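EXOU (Pseudomonas aeruginosa, PDB 4AKX) is a type III secreted cytotoxin that binds its chaperone SpcU and, through a patatin-like phospholipase domain, probably hydrolyses membrane phospholipids of the host cell. Local coordinates at residues 48-53 / 467-472; 72-77 / 338-343; 344-349 / 389-394. One frame throughout, in Å; residues are numbered along the deposited sequence.

Contact 1: residues 48-53 / 467-472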
ATOM      1  N   THR B  48      -8.214  42.236  25.774  1.00 66.05           N
ATOM      2  CA  THR B  48      -6.912  41.963  26.405  1.00 63.40           C
ATOM      3  C   THR B  48      -7.023  42.040  27.915  1.00 59.86           C
ATOM      4  O   THR B  48      -7.281  43.093  28.456  1.00 64.55           O
ATOM      5  CB  THR B  48      -5.855  42.992  26.000  1.00 66.77           C
ATOM      6  OG1 THR B  48      -5.494  42.797  24.631  1.00 70.22           O
ATOM      7  CG2 THR B  48      -4.614  42.804  26.846  1.00 69.43           C
ATOM      8  N   LEU B  49      -6.780  40.937  28.596  1.00 58.39           N
ATOM      9  CA  LEU B  49      -6.972  40.858  30.041  1.00 56.57           C
ATOM     10  C   LEU B  49      -5.788  41.420  30.850  1.00 64.24           C
ATOM     11  O   LEU B  49      -5.934  41.767  32.035  1.00 67.56           O
ATOM     12  CB  LEU B  49      -7.192  39.419  30.431  1.00 51.49           C
ATOM     13  CG  LEU B  49      -8.371  38.780  29.718  1.00 52.07           C
ATOM     14  CD1 LEU B  49      -8.518  37.325  30.103  1.00 53.34           C
ATOM     15  CD2 LEU B  49      -9.636  39.532  30.067  1.00 54.82           C
ATOM     16  N   THR B  50      -4.622  41.499  30.216  1.00 64.27           N
ATOM     17  CA  THR B  50      -3.398  41.783  30.913  1.00 67.19           C
ATOM     18  C   THR B  50      -2.325  41.916  29.859  1.00 69.86           C
ATOM     19  O   THR B  50      -2.064  40.967  29.121  1.00 69.84           O
ATOM     20  CB  THR B  50      -3.066  40.640  31.902  1.00 65.95           C
ATOM     21  OG1 THR B  50      -1.830  40.890  32.565  1.00 72.84           O
ATOM     22  CG2 THR B  50      -2.925  39.395  31.179  1.00 70.30           C
ATOM     23  N   ASP B  51      -1.717  43.103  29.779  1.00 77.43           N
ATOM     24  CA  ASP B  51      -0.904  43.496  28.612  1.00 82.02           C
ATOM     25  C   ASP B  51       0.522  42.942  28.610  1.00 90.02           C
ATOM     26  O   ASP B  51       0.759  41.853  28.072  1.00 98.40           O
ATOM     27  CB  ASP B  51      -0.855  44.998  28.457  1.00 82.15           C
ATOM     28  CG  ASP B  51       0.040  45.424  27.330  1.00 86.01           C
ATOM     29  OD1 ASP B  51       0.826  44.603  26.823  1.00 84.18           O
ATOM     30  OD2 ASP B  51      -0.030  46.600  26.947  1.00 95.86           O
ATOM     31  N   SER B  52       1.477  43.702  29.149  1.00 82.64           N
ATOM     32  CA  SER B  52       2.811  43.162  29.343  1.00 80.86           C
ATOM     33  C   SER B  52       3.124  43.124  30.804  1.00 81.48           C
ATOM     34  O   SER B  52       3.589  44.105  31.382  1.00 90.28           O
ATOM     35  CB  SER B  52       3.857  43.967  28.597  1.00 89.20           C
ATOM     36  OG  SER B  52       4.292  43.261  27.455  1.00 94.71           O
ATOM     37  N   ALA B  53       2.832  41.992  31.421  1.00 75.86           N
ATOM     38  CA  ALA B  53       3.045  41.851  32.846  1.00 77.48           C
ATOM     39  C   ALA B  53       4.376  41.158  33.165  1.00 79.40           C
ATOM     40  O   ALA B  53       4.643  40.045  32.683  1.00 77.77           O
ATOM     41  CB  ALA B  53       1.878  41.121  33.493  1.00 67.95           C
ATOM     42  N   THR B 467       2.013  35.881  40.080  1.00 63.87           N
ATOM     43  CA  THR B 467       2.064  37.061  40.924  1.00 65.03           C
ATOM     44  C   THR B 467       2.184  38.339  40.093  1.00 69.95           C
ATOM     45  O   THR B 467       1.657  39.386  40.488  1.00 77.28           O
ATOM     46  CB  THR B 467       3.170  36.974  41.990  1.00 70.90           C
ATOM     47  OG1 THR B 467       2.936  35.840  42.821  1.00 73.77           O
ATOM     48  CG2 THR B 467       3.194  38.222  42.895  1.00 75.82           C
ATOM     49  N   SER B 468       2.834  38.261  38.929  1.00 69.46           N
ATOM     50  CA  SER B 468       2.986  39.455  38.093  1.00 72.08           C
ATOM     51  C   SER B 468       1.642  39.829  37.502  1.00 71.45           C
ATOM     52  O   SER B 468       1.214  40.991  37.565  1.00 74.61           O
ATOM     53  CB  SER B 468       3.998  39.248  36.972  1.00 74.41           C
ATOM     54  OG  SER B 468       5.191  38.667  37.451  1.00 84.61           O
ATOM     55  N   VAL B 469       0.952  38.853  36.942  1.00 62.56           N
ATOM     56  CA  VAL B 469      -0.299  39.172  36.340  1.00 64.25           C
ATOM     57  C   VAL B 469      -1.211  39.759  37.412  1.00 70.61           C
ATOM     58  O   VAL B 469      -1.911  40.766  37.175  1.00 73.53           O
ATOM     59  CB  VAL B 469      -0.903  37.950  35.684  1.00 62.81           C
ATOM     60  CG1 VAL B 469      -2.289  38.261  35.120  1.00 59.90           C
ATOM     61  CG2 VAL B 469       0.052  37.444  34.603  1.00 64.59           C
ATOM     62  N   ALA B 470      -1.122  39.181  38.612  1.00 71.11           N
ATOM     63  CA  ALA B 470      -1.909  39.616  39.760  1.00 70.67           C
ATOM     64  C   ALA B 470      -1.699  41.083  40.116  1.00 76.87           C
ATOM     65  O   ALA B 470      -2.685  41.815  40.278  1.00 78.88           O
ATOM     66  CB  ALA B 470      -1.641  38.731  40.949  1.00 65.82           C
ATOM     67  N   GLN B 471      -0.432  41.514  40.216  1.00 84.45           N
ATOM     68  CA  GLN B 471      -0.078  42.951  40.453  1.00 92.37           C
ATOM     69  C   GLN B 471      -0.820  43.857  39.488  1.00 93.87           C
ATOM     70  O   GLN B 471      -1.333  44.905  39.869  1.00 95.67           O
ATOM     71  CB  GLN B 471       1.427  43.225  40.250  1.00 93.93           C
ATOM     72  CG  GLN B 471       2.379  42.520  41.203  1.00103.42           C
ATOM     73  CD  GLN B 471       3.770  43.167  41.251  1.00113.64           C
ATOM     74  OE1 GLN B 471       3.912  44.394  41.158  1.00116.60           O
ATOM     75  NE2 GLN B 471       4.800  42.337  41.416  1.00113.40           N
ATOM     76  N   GLN B 472      -0.842  43.446  38.223  1.00 94.08           N
ATOM     77  CA  GLN B 472      -1.268  44.303  37.148  1.00 93.73           C
ATOM     78  C   GLN B 472      -2.784  44.290  37.038  1.00 91.21           C
ATOM     79  O   GLN B 472      -3.406  45.351  36.967  1.00100.67           O
ATOM     80  CB  GLN B 472      -0.599  43.873  35.838  1.00 98.45           C
ATOM     81  CG  GLN B 472      -1.175  44.512  34.586  1.00103.34           C
ATOM     82  CD  GLN B 472      -0.206  44.518  33.423  1.00102.24           C
ATOM     83  OE1 GLN B 472       0.944  44.973  33.554  1.00 92.94           O
ATOM     84  NE2 GLN B 472      -0.675  44.042  32.262  1.00 95.03           N
TER
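T50 and A53, where the chain turns a corner in the N-terminal antiparallel sheet, pack on V469 and Q472 in a small, partly buried strand-on-helix contact at the outer side of the fold, its centre about 30 Å from the centre of the chain. It illustrates how a turning strand edge can seat a helix end with few side chains. The chain bends at L49, D51 and S52; the side chains of T50 and A53 point toward the helix, while that of S52 starts out away from it.

The two methyls of V469 divide the work. CG1, anti to the backbone N (chi1 176°), lies against the side chain of T50, with V469 CG1 and T50 CG2 4.1 Å apart; the two side chains meet at about a right angle. CG2, beside the backbone N, faces the methyl of A53, 4.3 Å from V469 CG2 to A53 CB. Having so short a side chain, A53 lets the backbones draw close, its CA and that of V469 standing 5.5 Å apart. The methyl also rests against the helix backbone, with A53 CB 4.1 Å from S468 O.

Q472 contributes the longest reach: extended beyond CG, it runs off the helix towards the bend, so that its CD lies 4.0 Å from A53 CB and its amide sits beside the backbone at D51 and S52. The hydroxyl of S468 bonds back to the carbonyl of S464.

Around this joint, strand 58-63 lies alongside, L60 touching T50 and I58 touching V469, while T477 of helix 474-502 packs on V469 as well.

Contact 2: residues 72-77 / 338-343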
ATOM      1  N   LEU B  72       4.183  35.461  25.590  1.00 77.10           N
ATOM      2  CA  LEU B  72       5.155  35.543  26.661  1.00 77.30           C
ATOM      3  C   LEU B  72       6.536  35.520  26.044  1.00 84.44           C
ATOM      4  O   LEU B  72       6.744  34.899  25.007  1.00 86.03           O
ATOM      5  CB  LEU B  72       4.931  34.386  27.626  1.00 73.68           C
ATOM      6  CG  LEU B  72       5.954  33.774  28.578  1.00 81.61           C
ATOM      7  CD1 LEU B  72       5.254  32.852  29.579  1.00 73.81           C
ATOM      8  CD2 LEU B  72       7.004  32.978  27.821  1.00 87.64           C
ATOM      9  N   SER B  73       7.463  36.252  26.656  1.00 87.89           N
ATOM     10  CA  SER B  73       8.831  36.347  26.165  1.00 92.26           C
ATOM     11  C   SER B  73       9.507  34.986  26.193  1.00 94.18           C
ATOM     12  O   SER B  73       9.302  34.200  27.124  1.00 97.26           O
ATOM     13  CB  SER B  73       9.634  37.330  27.018  1.00 94.30           C
ATOM     14  OG  SER B  73       9.825  36.812  28.327  1.00 93.35           O
ATOM     15  N   ARG B  74      10.332  34.725  25.182  1.00 95.89           N
ATOM     16  CA  ARG B  74      11.155  33.519  25.141  1.00 93.27           C
ATOM     17  C   ARG B  74      11.807  33.266  26.499  1.00 87.95           C
ATOM     18  O   ARG B  74      12.190  34.205  27.187  1.00 92.65           O
ATOM     19  CB  ARG B  74      12.224  33.634  24.046  1.00 98.93           C
ATOM     20  CG  ARG B  74      11.682  33.568  22.623  1.00103.98           C
ATOM     21  CD  ARG B  74      11.103  32.191  22.322  1.00104.91           C
ATOM     22  NE  ARG B  74      12.141  31.161  22.320  1.00112.40           N
ATOM     23  CZ  ARG B  74      12.470  30.432  21.243  1.00116.00           C
ATOM     24  NH1 ARG B  74      11.825  30.587  20.074  1.00118.74           N
ATOM     25  NH2 ARG B  74      13.440  29.531  21.347  1.00113.28           N
ATOM     26  N   PRO B  75      11.922  31.995  26.892  1.00 81.12           N
ATOM     27  CA  PRO B  75      12.384  31.612  28.211  1.00 78.06           C
ATOM     28  C   PRO B  75      13.778  32.072  28.429  1.00 77.71           C
ATOM     29  O   PRO B  75      14.432  32.491  27.500  1.00 79.18           O
ATOM     30  CB  PRO B  75      12.387  30.086  28.160  1.00 81.37           C
ATOM     31  CG  PRO B  75      11.453  29.738  27.054  1.00 84.72           C
ATOM     32  CD  PRO B  75      11.657  30.826  26.047  1.00 85.35           C
ATOM     33  N   PRO B  76      14.253  31.961  29.660  1.00 89.39           N
ATOM     34  CA  PRO B  76      15.587  32.420  29.966  1.00 90.03           C
ATOM     35  C   PRO B  76      16.643  31.521  29.311  1.00 89.03           C
ATOM     36  O   PRO B  76      16.507  30.288  29.318  1.00 87.55           O
ATOM     37  CB  PRO B  76      15.646  32.312  31.496  1.00 89.44           C
ATOM     38  CG  PRO B  76      14.738  31.174  31.821  1.00 89.87           C
ATOM     39  CD  PRO B  76      13.637  31.226  30.782  1.00 90.11           C
ATOM     40  N   LEU B  77      17.668  32.134  28.722  1.00 89.61           N
ATOM     41  CA  LEU B  77      18.837  31.373  28.286  1.00 90.72           C
ATOM     42  C   LEU B  77      19.569  30.710  29.486  1.00 87.41           C
ATOM     43  O   LEU B  77      20.205  31.389  30.323  1.00 84.03           O
ATOM     44  CB  LEU B  77      19.789  32.248  27.453  1.00 90.52           C
ATOM     45  CG  LEU B  77      19.778  32.082  25.933  1.00 90.02           C
ATOM     46  CD1 LEU B  77      21.006  32.762  25.365  1.00 91.74           C
ATOM     47  CD2 LEU B  77      19.771  30.621  25.512  1.00 89.65           C
ATOM     48  N   PRO B 338       2.499  23.169  29.824  1.00 85.95           N
ATOM     49  CA  PRO B 338       2.877  23.333  28.417  1.00 84.80           C
ATOM     50  C   PRO B 338       3.982  24.387  28.183  1.00 84.71           C
ATOM     51  O   PRO B 338       4.325  24.666  27.039  1.00 87.18           O
ATOM     52  CB  PRO B 338       1.581  23.797  27.773  1.00 85.03           C
ATOM     53  CG  PRO B 338       0.905  24.565  28.852  1.00 85.89           C
ATOM     54  CD  PRO B 338       1.242  23.869  30.139  1.00 85.35           C
ATOM     55  N   LEU B 339       4.523  24.969  29.249  1.00 83.11           N
ATOM     56  CA  LEU B 339       5.552  25.980  29.121  1.00 82.72           C
ATOM     57  C   LEU B 339       6.951  25.391  29.191  1.00 83.76           C
ATOM     58  O   LEU B 339       7.287  24.642  30.124  1.00 84.22           O
ATOM     59  CB  LEU B 339       5.403  27.027  30.208  1.00 82.22           C
ATOM     60  CG  LEU B 339       4.379  28.130  30.012  1.00 84.33           C
ATOM     61  CD1 LEU B 339       4.732  29.260  30.952  1.00 85.15           C
ATOM     62  CD2 LEU B 339       4.327  28.635  28.580  1.00 87.23           C
ATOM     63  N   ARG B 340       7.775  25.763  28.216  1.00 84.95           N
ATOM     64  CA  ARG B 340       9.171  25.368  28.183  1.00 84.30           C
ATOM     65  C   ARG B 340       9.867  26.162  29.227  1.00 83.78           C
ATOM     66  O   ARG B 340       9.573  27.350  29.368  1.00 84.25           O
ATOM     67  CB  ARG B 340       9.771  25.739  26.847  1.00 85.89           C
ATOM     68  CG  ARG B 340       9.005  25.219  25.658  1.00 87.85           C
ATOM     69  CD  ARG B 340       9.686  25.690  24.400  1.00 90.50           C
ATOM     70  NE  ARG B 340      11.135  25.620  24.548  1.00 89.39           N
ATOM     71  CZ  ARG B 340      11.990  26.447  23.963  1.00 90.48           C
ATOM     72  NH1 ARG B 340      11.554  27.431  23.182  1.00 93.02           N
ATOM     73  NH2 ARG B 340      13.289  26.290  24.167  1.00 90.97           N
ATOM     74  N   ARG B 341      10.806  25.539  29.947  1.00 85.29           N
ATOM     75  CA  ARG B 341      11.438  26.218  31.086  1.00 87.30           C
ATOM     76  C   ARG B 341      12.695  26.986  30.775  1.00 86.42           C
ATOM     77  O   ARG B 341      13.179  27.751  31.605  1.00 91.60           O
ATOM     78  CB  ARG B 341      11.596  25.327  32.322  1.00 90.03           C
ATOM     79  CG  ARG B 341      12.388  24.055  32.149  1.00 96.94           C
ATOM     80  CD  ARG B 341      12.656  23.447  33.523  1.00109.08           C
ATOM     81  NE  ARG B 341      12.670  21.982  33.506  1.00121.19           N
ATOM     82  CZ  ARG B 341      12.431  21.211  34.569  1.00127.86           C
ATOM     83  NH1 ARG B 341      12.156  21.762  35.744  1.00135.65           N
ATOM     84  NH2 ARG B 341      12.461  19.886  34.459  1.00125.95           N
ATOM     85  N   ASN B 342      13.206  26.823  29.570  1.00 86.39           N
ATOM     86  CA  ASN B 342      14.446  27.478  29.209  1.00 89.15           C
ATOM     87  C   ASN B 342      14.709  27.375  27.725  1.00 91.25           C
ATOM     88  O   ASN B 342      13.961  26.746  26.997  1.00 93.34           O
ATOM     89  CB  ASN B 342      15.607  26.863  29.982  1.00 86.72           C
ATOM     90  CG  ASN B 342      15.833  25.435  29.610  1.00 86.40           C
ATOM     91  OD1 ASN B 342      16.325  25.145  28.525  1.00 87.22           O
ATOM     92  ND2 ASN B 342      15.431  24.523  30.486  1.00 87.71           N
ATOM     93  N   ASP B 343      15.789  28.001  27.290  1.00 93.75           N
ATOM     94  CA  ASP B 343      16.136  28.077  25.891  1.00 91.51           C
ATOM     95  C   ASP B 343      17.534  27.546  25.744  1.00 92.22           C
ATOM     96  O   ASP B 343      18.307  27.519  26.706  1.00 94.42           O
ATOM     97  CB  ASP B 343      16.117  29.531  25.430  1.00 93.95           C
ATOM     98  CG  ASP B 343      14.863  29.890  24.668  1.00 97.66           C
ATOM     99  OD1 ASP B 343      13.806  29.291  24.954  1.00100.26           O
ATOM    100  OD2 ASP B 343      14.937  30.766  23.773  1.00 97.49           O
TER
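D343 OD2 is gripped by R74 and by R442, the latter through a salt bridge from outside the two segments. The distance from R74 NH2 to D343 OD2 is 3.1 Å, and a weak bond from R74 NE adds to the salt bridge. These groups, with R340, form a charge network where strands 77-82 and 343-348 start side by side in the mixed sheet, consistent with the α/β core of a patatin-like phospholipase. L77 and D343 make a parallel bridge there.

R74 attains its position through bends at chi2 and chi3, both -66°, which curl the chain back to bring the guanidinium to the carboxylate. The two planes stand 81° apart, and OD2 is approached from above the carboxylate plane, not along it. R340 NH1 lies over one face of the R74 guanidinium, offset toward the rim and 3.4 Å from R74 NH2, the R340 group presenting its edge. Two cations so near each other would be expected to need anions, and R340 NH1 has salt bridges to E390 and E447; D343 supplies part of the balance for R74.

The backbones are joined more simply: D343 N donates to P76 O over 3.1 Å. That same carbonyl receives a CA-H contact from N342, whose CA lies 3.5 Å from P76 O. P75 lays its ring against the backbone of 338-343, P75 CB being 3.5 Å from N342 CA, and L77 leans back over the bridge, L77 CD2 being 3.8 Å from D343 CB.

Farther back, where strand 68-73 runs beside strand 446-451, the contact becomes apolar. L72 and L339 reach toward each other tip to tip, with L72 CD1 3.9 Å from L339 CD1.

Contact 3: residues 344-349 / 389-394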
ATOM      1  N   ASN B 344      17.872  27.165  24.525  1.00 93.10           N
ATOM      2  CA  ASN B 344      19.214  26.742  24.201  1.00 91.35           C
ATOM      3  C   ASN B 344      19.851  27.622  23.167  1.00 93.51           C
ATOM      4  O   ASN B 344      19.213  28.019  22.196  1.00 94.87           O
ATOM      5  CB  ASN B 344      19.188  25.323  23.698  1.00 89.75           C
ATOM      6  CG  ASN B 344      18.884  24.355  24.789  1.00 88.65           C
ATOM      7  OD1 ASN B 344      19.698  24.159  25.681  1.00 92.26           O
ATOM      8  ND2 ASN B 344      17.696  23.769  24.756  1.00 87.14           N
ATOM      9  N   LEU B 345      21.120  27.939  23.379  1.00 95.83           N
ATOM     10  CA  LEU B 345      21.934  28.495  22.310  1.00 97.36           C
ATOM     11  C   LEU B 345      22.726  27.355  21.722  1.00 97.74           C
ATOM     12  O   LEU B 345      23.560  26.751  22.414  1.00101.16           O
ATOM     13  CB  LEU B 345      22.870  29.585  22.839  1.00 95.05           C
ATOM     14  CG  LEU B 345      23.598  30.436  21.790  1.00 94.37           C
ATOM     15  CD1 LEU B 345      22.732  30.767  20.590  1.00 92.14           C
ATOM     16  CD2 LEU B 345      24.130  31.705  22.432  1.00 96.34           C
ATOM     17  N   ILE B 346      22.428  27.013  20.477  1.00 93.55           N
ATOM     18  CA  ILE B 346      23.024  25.850  19.889  1.00 94.73           C
ATOM     19  C   ILE B 346      23.971  26.313  18.819  1.00 99.78           C
ATOM     20  O   ILE B 346      23.541  26.897  17.828  1.00106.76           O
ATOM     21  CB  ILE B 346      21.969  24.921  19.278  1.00 96.45           C
ATOM     22  CG1 ILE B 346      20.793  24.730  20.244  1.00 99.05           C
ATOM     23  CG2 ILE B 346      22.582  23.572  18.952  1.00 95.69           C
ATOM     24  CD1 ILE B 346      19.430  24.629  19.572  1.00 98.28           C
ATOM     25  N   LEU B 347      25.266  26.074  19.031  1.00102.65           N
ATOM     26  CA  LEU B 347      26.312  26.404  18.049  1.00105.47           C
ATOM     27  C   LEU B 347      26.743  25.184  17.221  1.00111.96           C
ATOM     28  O   LEU B 347      27.202  24.169  17.774  1.00113.97           O
ATOM     29  CB  LEU B 347      27.515  27.052  18.741  1.00 99.91           C
ATOM     30  CG  LEU B 347      27.210  28.381  19.431  1.00 96.26           C
ATOM     31  CD1 LEU B 347      28.203  28.665  20.529  1.00 93.67           C
ATOM     32  CD2 LEU B 347      27.178  29.524  18.431  1.00 98.11           C
ATOM     33  N   GLU B 348      26.606  25.305  15.897  1.00119.26           N
ATOM     34  CA  GLU B 348      26.734  24.178  14.974  1.00123.32           C
ATOM     35  C   GLU B 348      27.722  24.489  13.851  1.00128.15           C
ATOM     36  O   GLU B 348      27.855  25.649  13.440  1.00125.05           O
ATOM     37  CB  GLU B 348      25.367  23.841  14.382  1.00127.28           C
ATOM     38  CG  GLU B 348      25.105  22.354  14.164  1.00134.78           C
ATOM     39  CD  GLU B 348      23.805  22.089  13.397  1.00142.64           C
ATOM     40  OE1 GLU B 348      23.359  22.991  12.644  1.00146.84           O
ATOM     41  OE2 GLU B 348      23.226  20.980  13.542  1.00141.09           O
ATOM     42  N   PHE B 349      28.392  23.441  13.349  1.00135.69           N
ATOM     43  CA  PHE B 349      29.455  23.575  12.325  1.00140.89           C
ATOM     44  C   PHE B 349      29.147  22.936  10.973  1.00148.47           C
ATOM     45  O   PHE B 349      28.335  22.007  10.882  1.00143.20           O
ATOM     46  CB  PHE B 349      30.780  23.005  12.837  1.00132.89           C
ATOM     47  CG  PHE B 349      31.449  23.870  13.846  1.00127.78           C
ATOM     48  CD1 PHE B 349      31.758  25.181  13.551  1.00124.85           C
ATOM     49  CD2 PHE B 349      31.747  23.378  15.105  1.00127.51           C
ATOM     50  CE1 PHE B 349      32.355  25.990  14.494  1.00124.26           C
ATOM     51  CE2 PHE B 349      32.349  24.180  16.053  1.00124.00           C
ATOM     52  CZ  PHE B 349      32.652  25.490  15.748  1.00123.80           C
ATOM     53  N   GLU B 389      11.694  22.672  13.725  1.00135.24           N
ATOM     54  CA  GLU B 389      11.419  24.094  13.565  1.00136.56           C
ATOM     55  C   GLU B 389      11.752  24.944  14.791  1.00132.54           C
ATOM     56  O   GLU B 389      12.289  26.036  14.649  1.00133.82           O
ATOM     57  CB  GLU B 389       9.968  24.326  13.116  1.00144.47           C
ATOM     58  CG  GLU B 389       8.898  23.640  13.967  1.00144.66           C
ATOM     59  CD  GLU B 389       7.493  23.821  13.404  1.00146.28           C
ATOM     60  OE1 GLU B 389       7.325  24.598  12.432  1.00144.69           O
ATOM     61  OE2 GLU B 389       6.551  23.186  13.932  1.00145.55           O
ATOM     62  N   GLU B 390      11.438  24.446  15.986  1.00129.00           N
ATOM     63  CA  GLU B 390      11.725  25.184  17.210  1.00125.71           C
ATOM     64  C   GLU B 390      13.210  25.123  17.555  1.00125.47           C
ATOM     65  O   GLU B 390      13.712  25.961  18.318  1.00130.57           O
ATOM     66  CB  GLU B 390      10.873  24.673  18.385  1.00135.48           C
ATOM     67  CG  GLU B 390      11.169  25.356  19.729  1.00143.41           C
ATOM     68  CD  GLU B 390      10.009  25.293  20.724  1.00147.94           C
ATOM     69  OE1 GLU B 390       9.334  24.240  20.812  1.00151.26           O
ATOM     70  OE2 GLU B 390       9.783  26.300  21.433  1.00141.62           O
ATOM     71  N   LEU B 391      13.911  24.130  16.999  1.00118.85           N
ATOM     72  CA  LEU B 391      15.344  23.945  17.271  1.00108.68           C
ATOM     73  C   LEU B 391      16.199  24.787  16.341  1.00106.40           C
ATOM     74  O   LEU B 391      17.201  25.368  16.750  1.00102.24           O
ATOM     75  CB  LEU B 391      15.737  22.468  17.185  1.00103.15           C
ATOM     76  CG  LEU B 391      15.944  21.766  18.531  1.00 96.86           C
ATOM     77  CD1 LEU B 391      16.649  20.435  18.349  1.00 95.09           C
ATOM     78  CD2 LEU B 391      16.744  22.637  19.477  1.00 95.33           C
ATOM     79  N   ARG B 392      15.781  24.857  15.087  1.00109.81           N
ATOM     80  CA  ARG B 392      16.312  25.832  14.157  1.00113.68           C
ATOM     81  C   ARG B 392      16.335  27.241  14.787  1.00114.15           C
ATOM     82  O   ARG B 392      17.322  27.968  14.672  1.00118.56           O
ATOM     83  CB  ARG B 392      15.475  25.824  12.880  1.00115.85           C
ATOM     84  CG  ARG B 392      15.989  26.732  11.775  1.00122.93           C
ATOM     85  CD  ARG B 392      17.132  26.095  10.991  1.00127.96           C
ATOM     86  NE  ARG B 392      16.812  24.757  10.474  1.00129.10           N
ATOM     87  CZ  ARG B 392      16.145  24.514   9.342  1.00129.87           C
ATOM     88  NH1 ARG B 392      15.683  25.516   8.602  1.00130.03           N
ATOM     89  NH2 ARG B 392      15.931  23.262   8.957  1.00128.13           N
ATOM     90  N   GLU B 393      15.257  27.601  15.475  1.00110.14           N
ATOM     91  CA  GLU B 393      15.082  28.950  15.988  1.00107.79           C
ATOM     92  C   GLU B 393      16.135  29.254  17.039  1.00103.04           C
ATOM     93  O   GLU B 393      16.474  30.411  17.274  1.00103.40           O
ATOM     94  CB  GLU B 393      13.665  29.115  16.562  1.00111.16           C
ATOM     95  CG  GLU B 393      13.366  30.460  17.217  1.00115.08           C
ATOM     96  CD  GLU B 393      12.827  31.487  16.239  1.00123.70           C
ATOM     97  OE1 GLU B 393      13.412  31.638  15.135  1.00128.31           O
ATOM     98  OE2 GLU B 393      11.827  32.160  16.582  1.00126.89           O
ATOM     99  N   GLN B 394      16.661  28.206  17.655  1.00 99.70           N
ATOM    100  CA  GLN B 394      17.601  28.358  18.759  1.00 98.32           C
ATOM    101  C   GLN B 394      19.005  27.978  18.336  1.00 98.92           C
ATOM    102  O   GLN B 394      19.887  27.800  19.173  1.00 98.31           O
ATOM    103  CB  GLN B 394      17.208  27.462  19.916  1.00 96.11           C
ATOM    104  CG  GLN B 394      15.822  27.674  20.471  1.00 97.16           C
ATOM    105  CD  GLN B 394      15.649  26.973  21.805  1.00 96.62           C
ATOM    106  OE1 GLN B 394      15.300  27.595  22.809  1.00 96.42           O
ATOM    107  NE2 GLN B 394      15.930  25.676  21.830  1.00 96.69           N
TER
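N344 opens the contact with its backbone: N344 N donates to Q394 OE1 over 3.1 Å. The hydrogen bond is fairly straight at the hydrogen (159°), yet the donor stands well above the plane of the amide. Q394 OE1 is also held by R340 NH2, a stronger partner from outside these segments, so a side-chain oxygen here connects the start of the strand to an arginine. Beyond CG the Q394 chain is extended, which carries the amide along to the start of strand 343-348. There it crosses the N344 side chain obliquely, the two amide planes 84° apart, with N344 CB 3.8 Å from Q394 NE2.

At L345 the side chain starts out away from the 389-394 segment, and the backbone makes the closer approach to Q394, with L345 CA 3.8 Å from Q394 O.

I346 turns toward the 389-394 segment again. Its amide N donates to Q394 O over 3.0 Å. Thus Q394 accepts from alternate residues of the strand, once with its side chain and once with its main chain. In the I346 side chain, chi1 (-46°) sets CG1 beside the backbone N, and CD1 beyond it comes within 3.6 Å of Q394 CB. The same methyl touches CD2 of L391, whose side chain it crosses at about a right angle.

The pairing is consistent with a β-α-β connection: strand 343-348, helix 388-392 and strand 395-397, the two strands parallel and adjacent at one margin of the mixed sheet, with part of the link not modelled. Strand 77-82 flanks 343-348 on its other side, and helix 423-441 covers L345 and L347 through V435.

From the N terminus, the chain first enters contact 1 at 48-53, then contact 2 at 72-77. Contact 2 closes at 338-343, after a loop that contains most of the mixed sheet. The chain runs straight on into 344-349, and contact 3 closes a shorter loop at 389-394. Contacts 2 and 3 are therefore in series, and both nest inside the long loop that contact 1 closes at 467-472. Contacts 2 and 3 touch, while contacts 1 and 3 lie about 17 Å apart at their nearest atoms. Contacts 1 and 2 share the antiparallel sheet, which thereby joins the helical region to the mixed sheet.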